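Local coordinates for septation protein imp2 (Schizosaccharomyces pombe, PDB 5C1F) that anchors the cytokinetic machinery to phospholipid membrane through its F-BAR domain and is required for normal septation and medial-ring disassembly in fission yeast, at residues His42-Ala45 against Asn46-Asp50; Val82-Met85 against Ala86-His89; Leu96-Asp99 against Val100-Phe104. All coordinates share one frame; numbering follows the deposited sequence.

Contact 1: His42-Ala45 against Asn46-Asp50; sequences HERA and NIEED
An i to i+4 salt bridge between Arg44 and Glu48 carries this local contact, one turn of helix 18-59 in the F-BAR domain at the face where the two subunits meet. Arg44 NH1 lies 2.9 Å from Glu48 OE1, and the N-H...O angle of 170° makes the bond nearly straight. The oxygen sits at the edge of the guanidinium, in its plane, but the carboxylate is turned: the two planes stand 45° apart, and NH1 reaches OE1 on its anti side, well out of the carboxylate plane. A bend at chi2 in each chain lays the two side by side, pointing the same way. Arg44 NH2 adds a weak second bond to the same oxygen. Tyr51 of the second subunit also hydrogen-bonds OE1, while His89 takes OE2.

Two residues earlier, Asn46 ND2 lies over one face of the His42 ring, 3.3 Å from His42 NE2, the amide turned steeply against the ring; His42 ND1 is hydrogen-bonded to Glu101 of helix 69-155. Glu43 CG meets Ile47 CD1 at 3.9 Å, an aliphatic touch beside the backbone bond from Ile47 N to Glu43 O (2.8 Å).

Glu48 is buried, and Arg44, Tyr51 of the second subunit and His89 satisfy its oxygens. The arginine probably favours the ionised form of Glu48, and the several bonds restrict the carboxylate's rotation where the subunits join.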
ATOM      1  N   HIS A  42       9.312  -4.247  11.100  1.00 21.13           N
ATOM      2  CA  HIS A  42       8.084  -4.765  11.690  1.00 23.95           C
ATOM      3  C   HIS A  42       6.915  -3.861  11.322  1.00 27.52           C
ATOM      4  O   HIS A  42       5.862  -4.331  10.891  1.00 30.84           O
ATOM      5  CB  HIS A  42       8.208  -4.866  13.210  1.00 28.76           C
ATOM      6  CG  HIS A  42       6.918  -5.183  13.901  1.00 35.81           C
ATOM      7  ND1 HIS A  42       6.391  -6.455  13.946  1.00 37.82           N
ATOM      8  CD2 HIS A  42       6.051  -4.391  14.573  1.00 24.60           C
ATOM      9  CE1 HIS A  42       5.254  -6.434  14.621  1.00 39.31           C
ATOM     10  NE2 HIS A  42       5.025  -5.193  15.011  1.00 36.35           N
ATOM     11  N   GLU A  43       7.115  -2.558  11.492  1.00 25.42           N
ATOM     12  CA  GLU A  43       6.095  -1.572  11.165  1.00 27.69           C
ATOM     13  C   GLU A  43       5.823  -1.542   9.659  1.00 30.53           C
ATOM     14  O   GLU A  43       4.667  -1.509   9.230  1.00 23.47           O
ATOM     15  CB  GLU A  43       6.520  -0.188  11.662  1.00 33.20           C
ATOM     16  CG  GLU A  43       5.610   0.956  11.244  1.00 45.47           C
ATOM     17  CD  GLU A  43       4.278   0.963  11.971  1.00 55.32           C
ATOM     18  OE1 GLU A  43       4.063   0.098  12.845  1.00 61.38           O
ATOM     19  OE2 GLU A  43       3.440   1.842  11.669  1.00 62.28           O
ATOM     20  N   ARG A  44       6.894  -1.566   8.871  1.00 20.35           N
ATOM     21  CA  ARG A  44       6.799  -1.553   7.413  1.00 21.91           C
ATOM     22  C   ARG A  44       5.967  -2.724   6.889  1.00 26.20           C
ATOM     23  O   ARG A  44       5.239  -2.591   5.904  1.00 28.61           O
ATOM     24  CB  ARG A  44       8.200  -1.584   6.792  1.00 21.46           C
ATOM     25  CG  ARG A  44       8.216  -1.487   5.280  1.00 22.45           C
ATOM     26  CD  ARG A  44       7.505  -0.233   4.792  1.00 22.98           C
ATOM     27  NE  ARG A  44       7.436  -0.194   3.335  1.00 24.96           N
ATOM     28  CZ  ARG A  44       6.462  -0.749   2.620  1.00 27.37           C
ATOM     29  NH1 ARG A  44       5.466  -1.380   3.228  1.00 23.84           N
ATOM     30  NH2 ARG A  44       6.479  -0.670   1.295  1.00 17.57           N
ATOM     31  N   ALA A  45       6.074  -3.866   7.561  1.00 24.04           N
ATOM     32  CA  ALA A  45       5.328  -5.055   7.178  1.00 24.41           C
ATOM     33  C   ALA A  45       3.850  -4.914   7.527  1.00 25.57           C
ATOM     34  O   ALA A  45       2.979  -5.301   6.744  1.00 25.34           O
ATOM     35  CB  ALA A  45       5.916  -6.288   7.849  1.00 19.59           C
ATOM     36  N   ASN A  46       3.569  -4.364   8.704  1.00 25.82           N
ATOM     37  CA  ASN A  46       2.192  -4.152   9.131  1.00 29.20           C
ATOM     38  C   ASN A  46       1.504  -3.098   8.279  1.00 25.30           C
ATOM     39  O   ASN A  46       0.311  -3.206   7.991  1.00 25.78           O
ATOM     40  CB  ASN A  46       2.135  -3.757  10.608  1.00 29.33           C
ATOM     41  CG  ASN A  46       2.204  -4.960  11.534  1.00 34.70           C
ATOM     42  OD1 ASN A  46       1.802  -6.066  11.165  1.00 34.21           O
ATOM     43  ND2 ASN A  46       2.712  -4.749  12.743  1.00 37.20           N
ATOM     44  N   ILE A  47       2.263  -2.083   7.878  1.00 22.93           N
ATOM     45  CA  ILE A  47       1.764  -1.077   6.949  1.00 30.40           C
ATOM     46  C   ILE A  47       1.332  -1.745   5.649  1.00 19.20           C
ATOM     47  O   ILE A  47       0.254  -1.467   5.124  1.00 21.94           O
ATOM     48  CB  ILE A  47       2.827   0.006   6.652  1.00 31.90           C
ATOM     49  CG1 ILE A  47       3.087   0.851   7.900  1.00 28.71           C
ATOM     50  CG2 ILE A  47       2.385   0.894   5.497  1.00 19.62           C
ATOM     51  CD1 ILE A  47       4.193   1.874   7.731  1.00 30.64           C
ATOM     52  N   GLU A  48       2.171  -2.646   5.148  1.00 18.65           N
ATOM     53  CA  GLU A  48       1.874  -3.351   3.907  1.00 20.49           C
ATOM     54  C   GLU A  48       0.659  -4.261   4.053  1.00 22.25           C
ATOM     55  O   GLU A  48      -0.169  -4.360   3.148  1.00 25.57           O
ATOM     56  CB  GLU A  48       3.082  -4.170   3.455  1.00 17.70           C
ATOM     57  CG  GLU A  48       2.978  -4.682   2.023  1.00 26.05           C
ATOM     58  CD  GLU A  48       3.183  -3.580   0.994  1.00 22.72           C
ATOM     59  OE1 GLU A  48       3.501  -2.441   1.397  1.00 19.85           O
ATOM     60  OE2 GLU A  48       3.033  -3.852  -0.218  1.00 18.83           O
ATOM     61  N   GLU A  49       0.555  -4.920   5.202  1.00 24.46           N
ATOM     62  CA  GLU A  49      -0.546  -5.840   5.458  1.00 29.15           C
ATOM     63  C   GLU A  49      -1.882  -5.104   5.490  1.00 19.88           C
ATOM     64  O   GLU A  49      -2.841  -5.517   4.840  1.00 30.19           O
ATOM     65  CB  GLU A  49      -0.324  -6.587   6.775  1.00 24.14           C
ATOM     66  CG  GLU A  49      -1.370  -7.655   7.069  1.00 29.88           C
ATOM     67  CD  GLU A  49      -1.103  -8.393   8.373  1.00 37.35           C
ATOM     68  OE1 GLU A  49      -0.081  -8.102   9.028  1.00 43.44           O
ATOM     69  OE2 GLU A  49      -1.915  -9.266   8.744  1.00 40.78           O
ATOM     70  N   ASP A  50      -1.930  -4.017   6.253  1.00 20.34           N
ATOM     71  CA  ASP A  50      -3.124  -3.182   6.356  1.00 20.86           C
ATOM     72  C   ASP A  50      -3.568  -2.680   4.984  1.00 28.00           C
ATOM     73  O   ASP A  50      -4.755  -2.684   4.659  1.00 25.71           O
ATOM     74  CB  ASP A  50      -2.863  -1.999   7.291  1.00 27.35           C
ATOM     75  CG  ASP A  50      -4.065  -1.083   7.428  1.00 41.81           C
ATOM     76  OD1 ASP A  50      -5.197  -1.596   7.561  1.00 46.23           O
ATOM     77  OD2 ASP A  50      -3.880   0.153   7.404  1.00 49.31           O
TER

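Contact 2: Val82-Met85 against Ala86-His89; sequences VDNM and AKSH
Lys87 runs its extended side chain back along helix 69-155 between Asp83 and Asn84, an i to i+3 and i to i+4 pairing on one of the long helices of the F-BAR bundle. Its CG lies anti to the carbonyl carbon (chi1 -58°), which starts the chain back toward the preceding turn. Lys87 CG then passes 3.2 Å from Asp83 O, and CE comes within 3.5 Å of Asp83 OD2. The ammonium group finishes nearer the amide: Lys87 NZ to Asn84 OD1 is 3.3 Å, a weak hydrogen bond between side chains that point the same way. Asp83 OD2 stays 4.0 Å from Lys87 NZ, so the opposite charges are neighbours without forming a salt bridge.

The next shell is consistent with this division. Asp83 OD1 makes its salt bridge with Arg60, while Asn84 ND2 is held by Glu81 of the preceding turn, a bond that can set which end of the amide faces the lysine.

Beneath the side chains the regular alpha-helical ladder continues. Lys87 N donates to Asp83 O at 2.9 Å with an N-H...O angle of 167°, and Ser88 N donates to Asn84 O. On the buried side, Val82 and Met85 pack against Phe229 and Ile233 of the second subunit. His89 is tied to both neighbouring helices of its own chain, by Asp240 at NE2 and by helix 18-59 at ND1.

Those two bonds probably help fix the rotation of the imidazole; its edge faces the preceding turn, where Met85 O receives His89 N at 3.0 Å and also lies 3.0 Å from His89 CD2, near the plane of the ring.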
ATOM      1  N   VAL A  82      -7.725  -5.290  -9.286  1.00 20.67           N
ATOM      2  CA  VAL A  82      -7.463  -4.628  -8.012  1.00 16.61           C
ATOM      3  C   VAL A  82      -7.362  -5.699  -6.923  1.00 33.33           C
ATOM      4  O   VAL A  82      -6.553  -5.588  -5.996  1.00 16.80           O
ATOM      5  CB  VAL A  82      -8.559  -3.590  -7.673  1.00 16.63           C
ATOM      6  CG1 VAL A  82      -8.522  -3.207  -6.200  1.00 16.76           C
ATOM      7  CG2 VAL A  82      -8.408  -2.357  -8.554  1.00 16.46           C
ATOM      8  N   ASP A  83      -8.167  -6.751  -7.061  1.00 17.35           N
ATOM      9  CA  ASP A  83      -8.112  -7.891  -6.152  1.00 17.87           C
ATOM     10  C   ASP A  83      -6.779  -8.623  -6.292  1.00 24.88           C
ATOM     11  O   ASP A  83      -6.185  -9.038  -5.297  1.00 23.13           O
ATOM     12  CB  ASP A  83      -9.276  -8.848  -6.416  1.00 29.43           C
ATOM     13  CG  ASP A  83      -9.499  -9.831  -5.278  1.00 33.46           C
ATOM     14  OD1 ASP A  83      -9.030  -9.568  -4.150  1.00 34.17           O
ATOM     15  OD2 ASP A  83     -10.158 -10.866  -5.512  1.00 34.30           O
ATOM     16  N   ASN A  84      -6.307  -8.775  -7.528  1.00 18.89           N
ATOM     17  CA  ASN A  84      -5.011  -9.405  -7.769  1.00 19.41           C
ATOM     18  C   ASN A  84      -3.877  -8.593  -7.157  1.00 19.28           C
ATOM     19  O   ASN A  84      -2.887  -9.142  -6.679  1.00 18.47           O
ATOM     20  CB  ASN A  84      -4.769  -9.597  -9.265  1.00 18.26           C
ATOM     21  CG  ASN A  84      -5.519 -10.784  -9.826  1.00 29.83           C
ATOM     22  OD1 ASN A  84      -5.828 -11.733  -9.101  1.00 28.48           O
ATOM     23  ND2 ASN A  84      -5.816 -10.741 -11.120  1.00 25.75           N
ATOM     24  N   MET A  85      -4.030  -7.277  -7.173  1.00 22.50           N
ATOM     25  CA  MET A  85      -3.047  -6.410  -6.551  1.00 22.87           C
ATOM     26  C   MET A  85      -3.077  -6.577  -5.032  1.00 22.50           C
ATOM     27  O   MET A  85      -2.033  -6.594  -4.385  1.00 22.77           O
ATOM     28  CB  MET A  85      -3.289  -4.955  -6.953  1.00 16.33           C
ATOM     29  CG  MET A  85      -2.895  -4.660  -8.398  1.00 27.20           C
ATOM     30  SD  MET A  85      -3.058  -2.922  -8.855  1.00 23.46           S
ATOM     31  CE  MET A  85      -4.436  -2.996  -9.991  1.00 16.42           C
ATOM     32  N   ALA A  86      -4.275  -6.728  -4.474  1.00 17.52           N
ATOM     33  CA  ALA A  86      -4.434  -6.981  -3.044  1.00 17.27           C
ATOM     34  C   ALA A  86      -3.747  -8.280  -2.627  1.00 17.69           C
ATOM     35  O   ALA A  86      -2.998  -8.306  -1.653  1.00 25.77           O
ATOM     36  CB  ALA A  86      -5.912  -7.022  -2.669  1.00 17.71           C
ATOM     37  N   LYS A  87      -4.015  -9.354  -3.369  1.00 18.07           N
ATOM     38  CA  LYS A  87      -3.416 -10.662  -3.104  1.00 21.48           C
ATOM     39  C   LYS A  87      -1.896 -10.595  -3.108  1.00 29.75           C
ATOM     40  O   LYS A  87      -1.231 -11.206  -2.268  1.00 28.15           O
ATOM     41  CB  LYS A  87      -3.870 -11.690  -4.144  1.00 19.25           C
ATOM     42  CG  LYS A  87      -5.365 -11.894  -4.239  1.00 24.89           C
ATOM     43  CD  LYS A  87      -5.707 -12.753  -5.450  1.00 27.63           C
ATOM     44  CE  LYS A  87      -7.204 -12.805  -5.702  1.00 29.92           C
ATOM     45  NZ  LYS A  87      -7.531 -13.590  -6.925  1.00 38.07           N
ATOM     46  N   SER A  88      -1.354  -9.862  -4.076  1.00 17.89           N
ATOM     47  CA  SER A  88       0.084  -9.694  -4.197  1.00 17.74           C
ATOM     48  C   SER A  88       0.631  -8.957  -2.980  1.00 33.24           C
ATOM     49  O   SER A  88       1.576  -9.416  -2.342  1.00 17.64           O
ATOM     50  CB  SER A  88       0.431  -8.941  -5.485  1.00 22.66           C
ATOM     51  OG  SER A  88       1.813  -8.626  -5.545  1.00 20.17           O
ATOM     52  N   HIS A  89       0.022  -7.820  -2.657  1.00 17.06           N
ATOM     53  CA  HIS A  89       0.456  -7.032  -1.509  1.00 26.30           C
ATOM     54  C   HIS A  89       0.350  -7.822  -0.200  1.00 17.44           C
ATOM     55  O   HIS A  89       1.171  -7.639   0.696  1.00 18.57           O
ATOM     56  CB  HIS A  89      -0.346  -5.731  -1.421  1.00 20.19           C
ATOM     57  CG  HIS A  89       0.114  -4.678  -2.379  1.00 22.70           C
ATOM     58  ND1 HIS A  89       1.237  -3.908  -2.155  1.00 21.90           N
ATOM     59  CD2 HIS A  89      -0.388  -4.268  -3.568  1.00 16.25           C
ATOM     60  CE1 HIS A  89       1.402  -3.071  -3.161  1.00 21.63           C
ATOM     61  NE2 HIS A  89       0.432  -3.270  -4.034  1.00 16.19           N
TER

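Contact 3: Leu96-Asp99 against Val100-Phe104; sequences LQDD and VENAF
Flat groups meet along one side of the turn: the amide of Gln97 and the carboxylate of Glu101 lie side by side with their planes 77° apart, so neither stacks on the other. Glu101 OE1 instead approaches the aliphatic part of the glutamine, 3.3 Å from Gln97 CG. A water lies between the polar ends, hydrogen-bonded to Glu101 OE1 at 2.8 Å and weakly to Gln97 NE2, which is also hydrogen-bonded to Glu49 of helix 18-59. The other carboxylate oxygen, OE2, is taken by His42 of the same helix. Asp98 and Asn102 form a second pair side by side, pointing the same way, their planes 30° apart and Asp98 OD1 3.3 Å from Asn102 ND2. At the edge of the Phe104 ring, in its plane, is Glu101 O.

The backbone bonds of this turn are shifted by one residue. Glu101 N donates to Leu96 O at 2.9 Å with an N-H...O angle of 174°, and Asn102 N to Gln97 O at 2.8 Å; both bonds span five residues. The ordinary four-residue bond from Val100 N to Leu96 O survives weakly, at 3.4 Å. On the buried side Leu96 CD2 touches Val100 CG2 at 4.1 Å, with Phe229 and Val225 of helix 162-252 packed alongside.

Consecutive i to i+5 bonds of this kind identify a pi-bulge, a local widening within the long alpha helix 69-155 of the F-BAR bundle.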
ATOM      1  N   LEU A  96       7.654  -9.789   3.889  1.00 25.51           N
ATOM      2  CA  LEU A  96       8.307  -8.727   4.648  1.00 18.62           C
ATOM      3  C   LEU A  96       8.448  -9.137   6.110  1.00 37.69           C
ATOM      4  O   LEU A  96       9.426  -8.789   6.773  1.00 29.06           O
ATOM      5  CB  LEU A  96       7.528  -7.414   4.541  1.00 18.25           C
ATOM      6  CG  LEU A  96       7.665  -6.611   3.245  1.00 22.24           C
ATOM      7  CD1 LEU A  96       6.785  -5.367   3.283  1.00 19.96           C
ATOM      8  CD2 LEU A  96       9.116  -6.233   2.985  1.00 17.79           C
ATOM      9  N   GLN A  97       7.468  -9.883   6.608  1.00 19.71           N
ATOM     10  CA  GLN A  97       7.513 -10.361   7.981  1.00 40.64           C
ATOM     11  C   GLN A  97       8.473 -11.534   8.131  1.00 31.37           C
ATOM     12  O   GLN A  97       9.317 -11.534   9.021  1.00 28.72           O
ATOM     13  CB  GLN A  97       6.112 -10.750   8.461  1.00 38.23           C
ATOM     14  CG  GLN A  97       5.341  -9.572   9.031  1.00 50.29           C
ATOM     15  CD  GLN A  97       3.836  -9.750   8.980  1.00 62.28           C
ATOM     16  OE1 GLN A  97       3.334 -10.820   8.632  1.00 64.20           O
ATOM     17  NE2 GLN A  97       3.104  -8.694   9.328  1.00 62.31           N
ATOM     18  N   ASP A  98       8.357 -12.520   7.247  1.00 23.57           N
ATOM     19  CA  ASP A  98       9.130 -13.752   7.373  1.00 23.88           C
ATOM     20  C   ASP A  98      10.585 -13.615   6.929  1.00 21.55           C
ATOM     21  O   ASP A  98      11.488 -14.098   7.612  1.00 28.24           O
ATOM     22  CB  ASP A  98       8.458 -14.875   6.581  1.00 22.35           C
ATOM     23  CG  ASP A  98       7.069 -15.195   7.094  1.00 36.68           C
ATOM     24  OD1 ASP A  98       6.824 -14.988   8.301  1.00 35.21           O
ATOM     25  OD2 ASP A  98       6.221 -15.643   6.292  1.00 34.84           O
ATOM     26  N   ASP A  99      10.817 -12.961   5.794  1.00 26.82           N
ATOM     27  CA  ASP A  99      12.161 -12.901   5.221  1.00 25.88           C
ATOM     28  C   ASP A  99      12.944 -11.657   5.628  1.00 25.63           C
ATOM     29  O   ASP A  99      14.171 -11.636   5.536  1.00 24.83           O
ATOM     30  CB  ASP A  99      12.095 -12.977   3.696  1.00 25.62           C
ATOM     31  CG  ASP A  99      11.502 -14.279   3.203  1.00 34.24           C
ATOM     32  OD1 ASP A  99      11.452 -15.247   3.990  1.00 37.19           O
ATOM     33  OD2 ASP A  99      11.090 -14.331   2.027  1.00 38.02           O
ATOM     34  N   VAL A 100      12.246 -10.616   6.067  1.00 28.30           N
ATOM     35  CA  VAL A 100      12.935  -9.392   6.458  1.00 27.62           C
ATOM     36  C   VAL A 100      12.894  -9.202   7.974  1.00 25.63           C
ATOM     37  O   VAL A 100      13.915  -9.355   8.641  1.00 29.65           O
ATOM     38  CB  VAL A 100      12.344  -8.162   5.744  1.00 23.97           C
ATOM     39  CG1 VAL A 100      13.151  -6.918   6.069  1.00 29.88           C
ATOM     40  CG2 VAL A 100      12.327  -8.391   4.244  1.00 28.22           C
ATOM     41  N   GLU A 101      11.720  -8.889   8.516  1.00 24.02           N
ATOM     42  CA  GLU A 101      11.567  -8.696   9.958  1.00 28.44           C
ATOM     43  C   GLU A 101      12.089  -9.871  10.785  1.00 28.78           C
ATOM     44  O   GLU A 101      12.928  -9.691  11.669  1.00 27.22           O
ATOM     45  CB  GLU A 101      10.101  -8.454  10.314  1.00 25.53           C
ATOM     46  CG  GLU A 101       9.823  -8.489  11.814  1.00 24.63           C
ATOM     47  CD  GLU A 101       8.340  -8.451  12.134  1.00 31.64           C
ATOM     48  OE1 GLU A 101       7.524  -8.333  11.195  1.00 30.68           O
ATOM     49  OE2 GLU A 101       7.988  -8.541  13.328  1.00 34.18           O
ATOM     50  N   ASN A 102      11.592 -11.070  10.497  1.00 27.57           N
ATOM     51  CA  ASN A 102      11.970 -12.252  11.269  1.00 30.30           C
ATOM     52  C   ASN A 102      13.434 -12.641  11.093  1.00 28.13           C
ATOM     53  O   ASN A 102      13.977 -13.396  11.895  1.00 33.57           O
ATOM     54  CB  ASN A 102      11.075 -13.437  10.904  1.00 34.47           C
ATOM     55  CG  ASN A 102       9.658 -13.277  11.424  1.00 50.66           C
ATOM     56  OD1 ASN A 102       9.404 -12.484  12.333  1.00 55.03           O
ATOM     57  ND2 ASN A 102       8.727 -14.032  10.849  1.00 55.45           N
ATOM     58  N   ALA A 103      14.068 -12.129  10.042  1.00 28.17           N
ATOM     59  CA  ALA A 103      15.489 -12.378   9.823  1.00 26.08           C
ATOM     60  C   ALA A 103      16.306 -11.737  10.937  1.00 27.25           C
ATOM     61  O   ALA A 103      17.291 -12.309  11.402  1.00 32.01           O
ATOM     62  CB  ALA A 103      15.928 -11.855   8.462  1.00 21.50           C
ATOM     63  N   PHE A 104      15.887 -10.548  11.365  1.00 28.46           N
ATOM     64  CA  PHE A 104      16.513  -9.874  12.498  1.00 31.28           C
ATOM     65  C   PHE A 104      16.253 -10.642  13.786  1.00 30.26           C
ATOM     66  O   PHE A 104      17.116 -10.713  14.661  1.00 30.78           O
ATOM     67  CB  PHE A 104      15.999  -8.440  12.642  1.00 28.23           C
ATOM     68  CG  PHE A 104      16.305  -7.567  11.464  1.00 29.57           C
ATOM     69  CD1 PHE A 104      17.551  -6.978  11.328  1.00 26.47           C
ATOM     70  CD2 PHE A 104      15.347  -7.334  10.491  1.00 26.68           C
ATOM     71  CE1 PHE A 104      17.838  -6.174  10.241  1.00 28.85           C
ATOM     72  CE2 PHE A 104      15.628  -6.532   9.403  1.00 22.32           C
ATOM     73  CZ  PHE A 104      16.875  -5.950   9.278  1.00 25.84           C
TER
HETATM   74  O   HOH W   1       4.853  -7.445  11.455  1.00 34.28           O

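How the contacts relate
From the N terminus, contact 1 comes first, on helix 18-59; contacts 2 and 3 follow in turn on helix 69-155. Each is local, closing about a turn of helix, widened in contact 3, and the three run in series, without nesting or crossing. Contact 1 touches both others: Glu48 OE2 reaches His89 ND1 of contact 2 at 2.6 Å, and His42 ND1 reaches Glu101 OE2 of contact 3 at 2.7 Å, both probable hydrogen bonds that tie the two helices together. Contacts 2 and 3 do not touch, their nearest atoms being about 7 Å apart. Contacts 1 and 2 also meet the second subunit, whereas contact 3 packs within its own chain.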